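PDB 7CLU: methyltransferase domain-containing protein, which acts as a dimeric O-methyltransferase in the prodigiosin synthetic pathway, probably transferring the methyl group of S-adenosyl-L-methionine to an oxygen of its substrate. Local coordinates for residues D127-S130 against Y136-P139; Q202-L207 against V222-V227; A20-L25 against H98-L103; E252-I257 against L311-L316. All blocks are in the same frame, centred on the assembly; numbering follows the deposited sequence.

How the interactions relate
From the N terminus, interaction 3 closes first, joining helix 15-26 of the dimerisation domain to helix 93-107 across 72 intervening residues. Interaction 1 follows as a short closure round helix 131-137, from the loop before it to its C-terminal end. Interaction 2 lies within one beta-alpha-beta unit at the edge of the Rossmann-like sheet, and interaction 4 ties helix 251-264 to helix 307-316. All four are in series, so none nests in or crosses another. Interactions 1 and 2 touch, with Y136 CZ 3.3 Å from Q202 NE2. Interactions 3 and 4 lie on opposite sides of the chain's centre, their own centres about 35 Å apart.

Interaction 1: residues D127-S130 against Y136-P139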
loop_
_atom_site.group_PDB
_atom_site.type_symbol
_atom_site.label_atom_id
_atom_site.label_comp_id
_atom_site.label_asym_id
_atom_site.label_seq_id
_atom_site.Cartn_x
_atom_site.Cartn_y
_atom_site.Cartn_z
ATOM N N ASP A 127 13.141 -1.454 19.368
ATOM C CA ASP A 127 12.856 -0.400 20.338
ATOM C C ASP A 127 11.859 -0.948 21.354
ATOM O O ASP A 127 10.690 -1.175 21.026
ATOM C CB ASP A 127 12.307 0.838 19.622
ATOM C CG ASP A 127 12.270 2.070 20.504
ATOM O OD1 ASP A 127 12.337 1.922 21.747
ATOM O OD2 ASP A 127 12.170 3.191 19.943
ATOM N N ASP A 128 12.307 -1.163 22.590
ATOM C CA ASP A 128 11.414 -1.689 23.611
ATOM C C ASP A 128 10.813 -0.594 24.486
ATOM O O ASP A 128 10.327 -0.888 25.581
ATOM C CB ASP A 128 12.132 -2.730 24.474
ATOM C CG ASP A 128 13.496 -2.274 24.910
ATOM O OD1 ASP A 128 13.706 -1.048 25.021
ATOM O OD2 ASP A 128 14.360 -3.140 25.140
ATOM N N ARG A 129 10.827 0.653 24.025
ATOM C CA ARG A 129 10.194 1.738 24.761
ATOM C C ARG A 129 8.698 1.780 24.482
ATOM O O ARG A 129 8.233 1.377 23.412
ATOM C CB ARG A 129 10.802 3.084 24.388
ATOM C CG ARG A 129 12.277 3.212 24.664
ATOM C CD ARG A 129 12.823 4.487 24.040
ATOM N NE ARG A 129 12.724 4.471 22.585
ATOM C CZ ARG A 129 12.961 5.530 21.817
ATOM N NH1 ARG A 129 13.317 6.682 22.374
ATOM N NH2 ARG A 129 12.851 5.437 20.499
ATOM N N SER A 130 7.947 2.302 25.451
ATOM C CA SER A 130 6.508 2.440 25.298
ATOM C C SER A 130 6.173 3.579 24.338
ATOM O O SER A 130 6.977 4.481 24.088
ATOM C CB SER A 130 5.845 2.681 26.657
ATOM O OG SER A 130 5.922 4.048 27.026
ATOM N N TYR A 136 6.883 11.408 24.450
ATOM C CA TYR A 136 7.356 12.362 25.451
ATOM C C TYR A 136 8.804 12.753 25.202
ATOM O O TYR A 136 9.192 13.899 25.453
ATOM C CB TYR A 136 7.199 11.746 26.847
ATOM C CG TYR A 136 7.015 12.715 28.007
ATOM C CD1 TYR A 136 8.116 13.233 28.693
ATOM C CD2 TYR A 136 5.743 13.066 28.449
ATOM C CE1 TYR A 136 7.952 14.097 29.757
ATOM C CE2 TYR A 136 5.567 13.936 29.517
ATOM C CZ TYR A 136 6.672 14.447 30.167
ATOM O OH TYR A 136 6.495 15.307 31.234
ATOM N N GLN A 137 9.605 11.818 24.691
ATOM C CA GLN A 137 11.024 12.030 24.436
ATOM C C GLN A 137 11.312 12.782 23.136
ATOM O O GLN A 137 12.406 13.340 22.993
ATOM C CB GLN A 137 11.741 10.676 24.407
ATOM C CG GLN A 137 13.256 10.756 24.306
ATOM C CD GLN A 137 13.952 9.684 25.120
ATOM O OE1 GLN A 137 13.587 8.506 25.062
ATOM N NE2 GLN A 137 14.962 10.086 25.888
ATOM N N ASN A 138 10.384 12.812 22.184
ATOM C CA ASN A 138 10.641 13.401 20.868
ATOM C C ASN A 138 9.583 14.449 20.544
ATOM O O ASN A 138 8.710 14.230 19.696
ATOM C CB ASN A 138 10.696 12.323 19.784
ATOM C CG ASN A 138 11.921 11.421 19.903
ATOM O OD1 ASN A 138 11.985 10.552 20.779
ATOM N ND2 ASN A 138 12.891 11.608 19.005
ATOM N N PRO A 139 9.646 15.617 21.190
ATOM C CA PRO A 139 8.683 16.679 20.874
ATOM C C PRO A 139 8.870 17.285 19.486
ATOM O O PRO A 139 7.908 17.839 18.939
ATOM C CB PRO A 139 8.929 17.714 21.982
ATOM C CG PRO A 139 10.359 17.530 22.332
ATOM C CD PRO A 139 10.608 16.041 22.224
#
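R129 and Q137 meet at one point, where the guanidinium of the first donates to the side-chain carbonyl of the second. The path of R129 explains how it gets there. CB leaves the backbone toward segment 136-139, and CG, anti to the carbonyl carbon, passes 3.2 Å from D127 OD1. A turn about the CG-CD bond (chi3 -64°) brings NE back alongside the same carboxylate: NE donates to the syn lone pair of D127 OD1 at 2.7 Å, with D127 OD1 close to the guanidinium plane. NH2 faces D127 OD2 in a salt bridge whose modelled length is too short to be trusted in detail. NH1, on the remaining edge, points across the gap to Q137 OE1 at 3.3 Å. That bond is bent, 138° at the hydrogen. Although Q137 OE1 lies in the guanidinium plane, NH1 stands above the amide's carbonyl plane and so is not aimed at a lone pair; the two flat groups are turned 45° apart. N138 OD1 is more distant, 4.4 Å from R129 NH1.

D127 OD1 also accepts from the backbone N of R129 at 3.0 Å, which makes an Asx turn just before helix 131-137. S130 caps that helix by bonding to the N of D133, and R129 and D127 both rest on I134 of that helix. The contact thus spans the helix from its start to its end, at the protein surface. Its chemistry is unequal: D127 fixes the guanidinium through two neighbouring nitrogens, while Q137 adds a single long, off-axis bond, which implies a minor share of the hold.

Interaction 2: residues Q202-L207 against V222-V227; sequences QASAFL and VVEGDV
Over one face of the E224 carboxylate lies the hydroxyl of S204: OG sits nearly above the carboxyl carbon, 3.5 Å from E224 CD, well out of the carboxylate plane. The aliphatic part of the glutamate serves the same neighbour, since E224 CG is 3.8 Å from S204 CB. Both residues belong to a beta-alpha-beta crossover of the Rossmann-like methyltransferase fold, in which helix 201-214 returns the chain from strand 194-199 to strand 221-224, the outermost strand of the sheet within this chain. The helix and strand segments run antiparallel, at 169°, with axes 8.3 Å apart, which leaves room for one layer of side chains.

S204 and L207, one turn apart, form that layer together with V222. With chi1 at -172°, V222 turns CG1 away from its own N and in between S204 CB and L207 CD2. L207 also reaches I197 and E199 on the neighbouring strand, so the helix rests on two strands. R208 donates to V222 O, and V223 and G225 share backbone hydrogen bonds with E199, joining this strand to its neighbour 194-199. Just beyond it D226 and V227, like E199, take part in binding S-adenosyl-L-homocysteine, so the contact adjoins that site, with the L207 side chain about 4 Å from that of E199. At its apolar end, L207 CD2 divides its approach between both V222 methyls, 3.9 Å from CG2 and 4.0 Å from CG1.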
loop_
_atom_site.group_PDB
_atom_site.type_symbol
_atom_site.label_atom_id
_atom_site.label_comp_id
_atom_site.label_asym_id
_atom_site.label_seq_id
_atom_site.Cartn_x
_atom_site.Cartn_y
_atom_site.Cartn_z
ATOM N N GLN A 202 6.948 20.974 27.744
ATOM C CA GLN A 202 8.004 20.952 26.732
ATOM C C GLN A 202 7.565 21.631 25.440
ATOM O O GLN A 202 8.350 22.365 24.829
ATOM C CB GLN A 202 8.438 19.518 26.435
ATOM C CG GLN A 202 8.905 18.752 27.633
ATOM C CD GLN A 202 7.746 18.181 28.411
ATOM O OE1 GLN A 202 7.103 18.885 29.193
ATOM N NE2 GLN A 202 7.453 16.905 28.183
ATOM N N ALA A 203 6.325 21.390 24.998
ATOM C CA ALA A 203 5.842 21.915 23.721
ATOM C C ALA A 203 5.370 23.364 23.782
ATOM O O ALA A 203 5.037 23.929 22.728
ATOM C CB ALA A 203 4.687 21.054 23.194
ATOM N N SER A 204 5.330 23.982 24.968
ATOM C CA SER A 204 4.558 25.213 25.118
ATOM C C SER A 204 5.293 26.424 24.544
ATOM O O SER A 204 4.705 27.208 23.789
ATOM C CB SER A 204 4.184 25.428 26.590
ATOM O OG SER A 204 5.265 25.936 27.346
ATOM N N ALA A 205 6.580 26.585 24.870
ATOM C CA ALA A 205 7.330 27.739 24.371
ATOM C C ALA A 205 7.361 27.774 22.843
ATOM O O ALA A 205 7.284 28.854 22.240
ATOM C CB ALA A 205 8.751 27.732 24.937
ATOM N N PHE A 206 7.462 26.606 22.200
ATOM C CA PHE A 206 7.495 26.548 20.739
ATOM C C PHE A 206 6.178 27.040 20.142
ATOM O O PHE A 206 6.162 27.857 19.212
ATOM C CB PHE A 206 7.807 25.116 20.290
ATOM C CG PHE A 206 7.664 24.890 18.803
ATOM C CD1 PHE A 206 8.636 25.340 17.920
ATOM C CD2 PHE A 206 6.562 24.217 18.293
ATOM C CE1 PHE A 206 8.506 25.132 16.554
ATOM C CE2 PHE A 206 6.424 24.004 16.928
ATOM C CZ PHE A 206 7.397 24.461 16.056
ATOM N N LEU A 207 5.057 26.551 20.675
ATOM C CA LEU A 207 3.752 27.008 20.214
ATOM C C LEU A 207 3.560 28.496 20.501
ATOM O O LEU A 207 3.007 29.233 19.670
ATOM C CB LEU A 207 2.652 26.172 20.873
ATOM C CG LEU A 207 1.221 26.549 20.484
ATOM C CD1 LEU A 207 0.834 25.892 19.168
ATOM C CD2 LEU A 207 0.223 26.205 21.593
ATOM N N VAL A 222 -1.230 30.382 25.961
ATOM C CA VAL A 222 -0.708 29.028 26.079
ATOM C C VAL A 222 -0.534 28.752 27.560
ATOM O O VAL A 222 0.212 29.462 28.245
ATOM C CB VAL A 222 0.614 28.848 25.322
ATOM C CG1 VAL A 222 1.017 27.380 25.309
ATOM C CG2 VAL A 222 0.470 29.373 23.905
ATOM N N VAL A 223 -1.248 27.754 28.062
ATOM C CA VAL A 223 -1.065 27.301 29.430
ATOM C C VAL A 223 -0.456 25.910 29.404
ATOM O O VAL A 223 -0.558 25.167 28.425
ATOM C CB VAL A 223 -2.375 27.302 30.224
ATOM C CG1 VAL A 223 -2.953 28.726 30.283
ATOM C CG2 VAL A 223 -3.347 26.302 29.629
ATOM N N GLU A 224 0.175 25.548 30.507
ATOM C CA GLU A 224 0.884 24.286 30.569
ATOM C C GLU A 224 0.102 23.288 31.404
ATOM O O GLU A 224 -0.596 23.648 32.358
ATOM C CB GLU A 224 2.296 24.506 31.107
ATOM C CG GLU A 224 3.088 25.437 30.194
ATOM C CD GLU A 224 4.443 25.816 30.743
ATOM O OE1 GLU A 224 4.828 26.999 30.610
ATOM O OE2 GLU A 224 5.125 24.929 31.294
ATOM N N GLY A 225 0.187 22.030 31.003
ATOM C CA GLY A 225 -0.589 20.995 31.648
ATOM C C GLY A 225 -0.325 19.653 31.005
ATOM O O GLY A 225 0.483 19.524 30.077
ATOM N N ASP A 226 -1.059 18.657 31.496
ATOM C CA ASP A 226 -0.827 17.257 31.146
ATOM C C ASP A 226 -2.154 16.527 31.299
ATOM O O ASP A 226 -2.641 16.369 32.422
ATOM C CB ASP A 226 0.244 16.649 32.056
ATOM C CG ASP A 226 0.859 15.367 31.497
ATOM O OD1 ASP A 226 0.119 14.468 31.014
ATOM O OD2 ASP A 226 2.103 15.260 31.572
ATOM N N VAL A 227 -2.723 16.059 30.185
ATOM C CA VAL A 227 -3.961 15.291 30.280
ATOM C C VAL A 227 -3.741 13.942 30.944
ATOM O O VAL A 227 -4.682 13.370 31.503
ATOM C CB VAL A 227 -4.609 15.088 28.897
ATOM C CG1 VAL A 227 -5.359 16.309 28.498
ATOM C CG2 VAL A 227 -3.567 14.684 27.865
#

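Interaction 3: residues A20-L25 against H98-L103; sequences ALTAAL and HIDTFL
T22, D100 and I99 bury the most surface here, T22 by a clear margin. Its hydroxyl donates to the syn lone pair of D100 OD1, with T22 OG1 2.9 Å away. The side chains of T22 and D100 lie alongside, pointing opposite ways, which also brings T22 CB to 3.4 Å from D100 OD1. A chi1 of 67° puts T22 OG1 between its backbone N and carbonyl carbon, leaving CG2 to turn to I99, whose side chain is roughly perpendicular and whose CG2 it meets at 3.9 Å. A water completes the polar part: it donates to T22 O at 2.6 Å and to D100 OD2 at 2.9 Å, so each carboxylate oxygen has its own link to T22.

These are helices 15-26 and 93-107, the former in the O-methyltransferase dimerisation domain, and the second subunit packs close by: F15 of that subunit lies on I99 and its L110 on A23. Helix 93-107 widens into a pi-type turn, in which L103 N bonds to H98 O, five residues back. D100 OD1 also forms a salt bridge with K19, three residues before T22 on the same helix, so that oxygen faces both a hydroxyl and a positive charge, which would probably favour the ionised carboxylate.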
loop_
_atom_site.group_PDB
_atom_site.type_symbol
_atom_site.label_atom_id
_atom_site.label_comp_id
_atom_site.label_asym_id
_atom_site.label_seq_id
_atom_site.Cartn_x
_atom_site.Cartn_y
_atom_site.Cartn_z
ATOM N N ALA A 20 6.066 3.488 -5.006
ATOM C CA ALA A 20 6.445 4.355 -6.122
ATOM C C ALA A 20 6.246 5.823 -5.749
ATOM O O ALA A 20 7.108 6.665 -6.014
ATOM C CB ALA A 20 5.652 4.012 -7.391
ATOM N N LEU A 21 5.131 6.136 -5.091
ATOM C CA LEU A 21 4.884 7.514 -4.678
ATOM C C LEU A 21 5.851 7.967 -3.586
ATOM O O LEU A 21 6.441 9.050 -3.691
ATOM C CB LEU A 21 3.429 7.665 -4.235
ATOM C CG LEU A 21 2.365 7.749 -5.344
ATOM C CD1 LEU A 21 0.962 7.616 -4.749
ATOM C CD2 LEU A 21 2.457 9.075 -6.138
ATOM N N THR A 22 6.028 7.168 -2.515
ATOM C CA THR A 22 6.898 7.622 -1.427
ATOM C C THR A 22 8.357 7.712 -1.862
ATOM O O THR A 22 9.080 8.592 -1.388
ATOM C CB THR A 22 6.792 6.728 -0.177
ATOM O OG1 THR A 22 7.317 5.425 -0.437
ATOM C CG2 THR A 22 5.334 6.619 0.340
ATOM N N ALA A 23 8.805 6.836 -2.766
ATOM C CA ALA A 23 10.165 6.967 -3.284
ATOM C C ALA A 23 10.322 8.259 -4.086
ATOM O O ALA A 23 11.271 9.025 -3.873
ATOM C CB ALA A 23 10.529 5.747 -4.129
ATOM N N ALA A 24 9.389 8.525 -5.002
ATOM C CA ALA A 24 9.423 9.767 -5.775
ATOM C C ALA A 24 9.449 10.995 -4.873
ATOM O O ALA A 24 10.145 11.981 -5.160
ATOM C CB ALA A 24 8.218 9.828 -6.708
ATOM N N LEU A 25 8.694 10.953 -3.771
ATOM C CA LEU A 25 8.683 12.089 -2.856
ATOM C C LEU A 25 10.008 12.200 -2.119
ATOM O O LEU A 25 10.548 13.303 -1.968
ATOM C CB LEU A 25 7.517 11.970 -1.871
ATOM C CG LEU A 25 6.102 12.098 -2.453
ATOM C CD1 LEU A 25 5.048 11.726 -1.402
ATOM C CD2 LEU A 25 5.841 13.489 -3.010
ATOM N N HIS A 98 7.146 9.432 6.958
ATOM C CA HIS A 98 6.476 8.689 8.022
ATOM C C HIS A 98 6.176 7.260 7.579
ATOM O O HIS A 98 6.356 6.306 8.346
ATOM C CB HIS A 98 5.189 9.415 8.424
ATOM C CG HIS A 98 4.513 8.848 9.639
ATOM N ND1 HIS A 98 5.133 8.756 10.867
ATOM C CD2 HIS A 98 3.257 8.373 9.817
ATOM C CE1 HIS A 98 4.293 8.239 11.746
ATOM N NE2 HIS A 98 3.147 8.000 11.134
ATOM N N ILE A 99 5.733 7.099 6.333
ATOM C CA ILE A 99 5.494 5.772 5.772
ATOM C C ILE A 99 6.807 5.005 5.626
ATOM O O ILE A 99 6.937 3.872 6.100
ATOM C CB ILE A 99 4.744 5.890 4.427
ATOM C CG1 ILE A 99 3.269 6.223 4.678
ATOM C CG2 ILE A 99 4.866 4.589 3.627
ATOM C CD1 ILE A 99 2.559 6.957 3.537
ATOM N N ASP A 100 7.813 5.613 4.990
ATOM C CA ASP A 100 9.044 4.870 4.716
ATOM C C ASP A 100 9.722 4.396 5.999
ATOM O O ASP A 100 10.148 3.240 6.087
ATOM C CB ASP A 100 10.018 5.718 3.903
ATOM C CG ASP A 100 9.562 5.915 2.479
ATOM O OD1 ASP A 100 8.847 5.035 1.951
ATOM O OD2 ASP A 100 9.924 6.949 1.903
ATOM N N THR A 101 9.809 5.267 7.005
ATOM C CA THR A 101 10.618 5.023 8.197
ATOM C C THR A 101 9.858 4.322 9.321
ATOM O O THR A 101 10.489 3.750 10.217
ATOM C CB THR A 101 11.178 6.354 8.724
ATOM O OG1 THR A 101 10.101 7.205 9.133
ATOM C CG2 THR A 101 11.973 7.077 7.644
ATOM N N PHE A 102 8.531 4.321 9.279
ATOM C CA PHE A 102 7.746 3.893 10.426
ATOM C C PHE A 102 6.571 2.994 10.036
ATOM O O PHE A 102 6.577 1.809 10.370
ATOM C CB PHE A 102 7.270 5.128 11.180
ATOM C CG PHE A 102 6.664 4.830 12.511
ATOM C CD1 PHE A 102 7.398 4.175 13.493
ATOM C CD2 PHE A 102 5.368 5.235 12.794
ATOM C CE1 PHE A 102 6.850 3.906 14.722
ATOM C CE2 PHE A 102 4.810 4.972 14.025
ATOM C CZ PHE A 102 5.551 4.310 14.995
ATOM N N LEU A 103 5.569 3.517 9.317
ATOM C CA LEU A 103 4.346 2.733 9.114
ATOM C C LEU A 103 4.553 1.537 8.177
ATOM O O LEU A 103 4.000 0.458 8.412
ATOM C CB LEU A 103 3.233 3.627 8.588
ATOM C CG LEU A 103 2.755 4.716 9.553
ATOM C CD1 LEU A 103 1.454 5.335 9.048
ATOM C CD2 LEU A 103 2.574 4.125 10.922
HETATM O O HOH W 1 8.788 9.452 1.081
#

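Interaction 4: residues E252-I257 against L311-L316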
loop_
_atom_site.group_PDB
_atom_site.type_symbol
_atom_site.label_atom_id
_atom_site.label_comp_id
_atom_site.label_asym_id
_atom_site.label_seq_id
_atom_site.Cartn_x
_atom_site.Cartn_y
_atom_site.Cartn_z
ATOM N N GLU A 252 -9.256 2.130 28.308
ATOM C CA GLU A 252 -9.018 2.381 29.726
ATOM C C GLU A 252 -8.229 3.668 29.929
ATOM O O GLU A 252 -8.508 4.437 30.855
ATOM C CB GLU A 252 -8.289 1.184 30.358
ATOM C CG GLU A 252 -8.778 -0.192 29.874
ATOM C CD GLU A 252 -8.278 -0.561 28.465
ATOM O OE1 GLU A 252 -7.053 -0.561 28.248
ATOM O OE2 GLU A 252 -9.110 -0.851 27.576
ATOM N N THR A 253 -7.248 3.931 29.063
ATOM C CA THR A 253 -6.542 5.208 29.118
ATOM C C THR A 253 -7.443 6.352 28.673
ATOM O O THR A 253 -7.369 7.467 29.215
ATOM C CB THR A 253 -5.292 5.136 28.244
ATOM O OG1 THR A 253 -4.463 4.060 28.709
ATOM C CG2 THR A 253 -4.515 6.464 28.268
ATOM N N GLN A 254 -8.291 6.106 27.675
ATOM C CA GLN A 254 -9.252 7.130 27.284
ATOM C C GLN A 254 -10.101 7.545 28.478
ATOM O O GLN A 254 -10.353 8.738 28.694
ATOM C CB GLN A 254 -10.139 6.622 26.151
ATOM C CG GLN A 254 -9.401 6.276 24.871
ATOM C CD GLN A 254 -10.363 5.943 23.756
ATOM O OE1 GLN A 254 -11.521 6.384 23.769
ATOM N NE2 GLN A 254 -9.896 5.164 22.771
ATOM N N LEU A 255 -10.521 6.568 29.278
ATOM C CA LEU A 255 -11.305 6.859 30.474
ATOM C C LEU A 255 -10.524 7.744 31.440
ATOM O O LEU A 255 -11.082 8.678 32.029
ATOM C CB LEU A 255 -11.709 5.548 31.142
ATOM C CG LEU A 255 -13.128 5.338 31.640
ATOM C CD1 LEU A 255 -14.116 5.493 30.482
ATOM C CD2 LEU A 255 -13.242 3.960 32.274
ATOM N N THR A 256 -9.227 7.467 31.608
ATOM C CA THR A 256 -8.408 8.265 32.517
ATOM C C THR A 256 -8.307 9.709 32.037
ATOM O O THR A 256 -8.488 10.654 32.818
ATOM C CB THR A 256 -7.014 7.648 32.648
ATOM O OG1 THR A 256 -7.111 6.369 33.288
ATOM C CG2 THR A 256 -6.116 8.561 33.441
ATOM N N ILE A 257 -8.010 9.893 30.746
ATOM C CA ILE A 257 -7.961 11.229 30.155
ATOM C C ILE A 257 -9.281 11.960 30.376
ATOM O O ILE A 257 -9.305 13.130 30.782
ATOM C CB ILE A 257 -7.634 11.127 28.654
ATOM C CG1 ILE A 257 -6.176 10.711 28.438
ATOM C CG2 ILE A 257 -7.941 12.427 27.977
ATOM C CD1 ILE A 257 -5.933 10.002 27.119
ATOM N N LEU A 311 -19.761 7.663 23.480
ATOM C CA LEU A 311 -20.784 8.124 24.414
ATOM C C LEU A 311 -20.678 7.386 25.739
ATOM O O LEU A 311 -20.712 8.010 26.806
ATOM C CB LEU A 311 -22.178 7.941 23.815
ATOM C CG LEU A 311 -22.552 8.857 22.651
ATOM C CD1 LEU A 311 -23.959 8.572 22.143
ATOM C CD2 LEU A 311 -22.409 10.313 23.057
ATOM N N ASP A 312 -20.518 6.053 25.685
ATOM C CA ASP A 312 -20.400 5.259 26.903
ATOM C C ASP A 312 -19.219 5.716 27.746
ATOM O O ASP A 312 -19.320 5.798 28.977
ATOM C CB ASP A 312 -20.254 3.774 26.558
ATOM C CG ASP A 312 -21.501 3.187 25.910
ATOM O OD1 ASP A 312 -22.593 3.783 26.040
ATOM O OD2 ASP A 312 -21.388 2.119 25.264
ATOM N N ARG A 313 -18.089 6.024 27.100
ATOM C CA ARG A 313 -16.911 6.454 27.845
ATOM C C ARG A 313 -17.102 7.843 28.436
ATOM O O ARG A 313 -16.633 8.112 29.549
ATOM C CB ARG A 313 -15.667 6.404 26.949
ATOM C CG ARG A 313 -15.214 4.993 26.694
ATOM C CD ARG A 313 -14.006 4.856 25.766
ATOM N NE ARG A 313 -14.056 3.525 25.166
ATOM C CZ ARG A 313 -13.753 3.266 23.907
ATOM N NH1 ARG A 313 -13.347 4.251 23.111
ATOM N NH2 ARG A 313 -13.852 2.028 23.447
ATOM N N PHE A 314 -17.776 8.744 27.710
ATOM C CA PHE A 314 -18.110 10.043 28.283
ATOM C C PHE A 314 -18.917 9.876 29.572
ATOM O O PHE A 314 -18.584 10.463 30.610
ATOM C CB PHE A 314 -18.885 10.894 27.270
ATOM C CG PHE A 314 -18.018 11.814 26.446
ATOM C CD1 PHE A 314 -16.899 11.326 25.771
ATOM C CD2 PHE A 314 -18.319 13.167 26.344
ATOM C CE1 PHE A 314 -16.102 12.177 24.997
ATOM C CE2 PHE A 314 -17.536 14.029 25.579
ATOM C CZ PHE A 314 -16.425 13.540 24.897
ATOM N N ARG A 315 -19.973 9.058 29.525
ATOM C CA ARG A 315 -20.826 8.879 30.698
ATOM C C ARG A 315 -20.048 8.252 31.846
ATOM O O ARG A 315 -20.098 8.743 32.981
ATOM C CB ARG A 315 -22.049 8.034 30.336
ATOM C CG ARG A 315 -22.803 8.584 29.141
ATOM C CD ARG A 315 -24.060 7.799 28.812
ATOM N NE ARG A 315 -25.035 8.685 28.192
ATOM C CZ ARG A 315 -25.591 8.499 26.999
ATOM N NH1 ARG A 315 -25.290 7.427 26.268
ATOM N NH2 ARG A 315 -26.459 9.396 26.539
ATOM N N LEU A 316 -19.300 7.176 31.560
ATOM C CA LEU A 316 -18.489 6.524 32.588
ATOM C C LEU A 316 -17.512 7.493 33.238
ATOM O O LEU A 316 -17.154 7.324 34.411
ATOM C CB LEU A 316 -17.720 5.342 31.985
ATOM C CG LEU A 316 -18.341 3.951 32.068
ATOM C CD1 LEU A 316 -17.320 2.898 31.639
ATOM C CD2 LEU A 316 -18.851 3.667 33.478
#
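Helix segments 252-257 and 311-316 cross at -48° with axes 9.4 Å apart, and their backbones come nearest at L255 and R313, 6.2 Å between CA atoms. Both helices belong to the Rossmann-like methyltransferase fold: helix 251-264 connects strand 239-243 to strand 270-275 of the central sheet, and helix 307-316 leads to its outermost strand 322-326, on which L311 and F314 pack.

Two kinds of contact bridge the helices. The polar one joins Q254 to R313, whose chain runs extended from CG to NE and so carries the guanidinium along the side of the neighbouring helix. NH1 of R313 meets Q254 OE1 at 2.9 Å, but the bond is weak, with 129° at the hydrogen. The amide and guanidinium planes stand 89° apart. The firmer partners lie outside the pair, S305 OG for R313 NH1 and Y249 O for Q254 NE2. With the amide nitrogen bound to Y249 and its oxygen toward R313, the orientation of the Q254 amide is defined by both ends. The Q254 side chain lies about 5 Å from that of H247, the predicted proton acceptor, which places this contact close to the probable active site.

The van der Waals contact lies beside it. L255 points one methyl at the other helix, CD1, which settles in the angle between R313 and L316: it is 4.0 Å from R313 CB, 3.8 Å from R313 O and 3.9 Å from L316 CB.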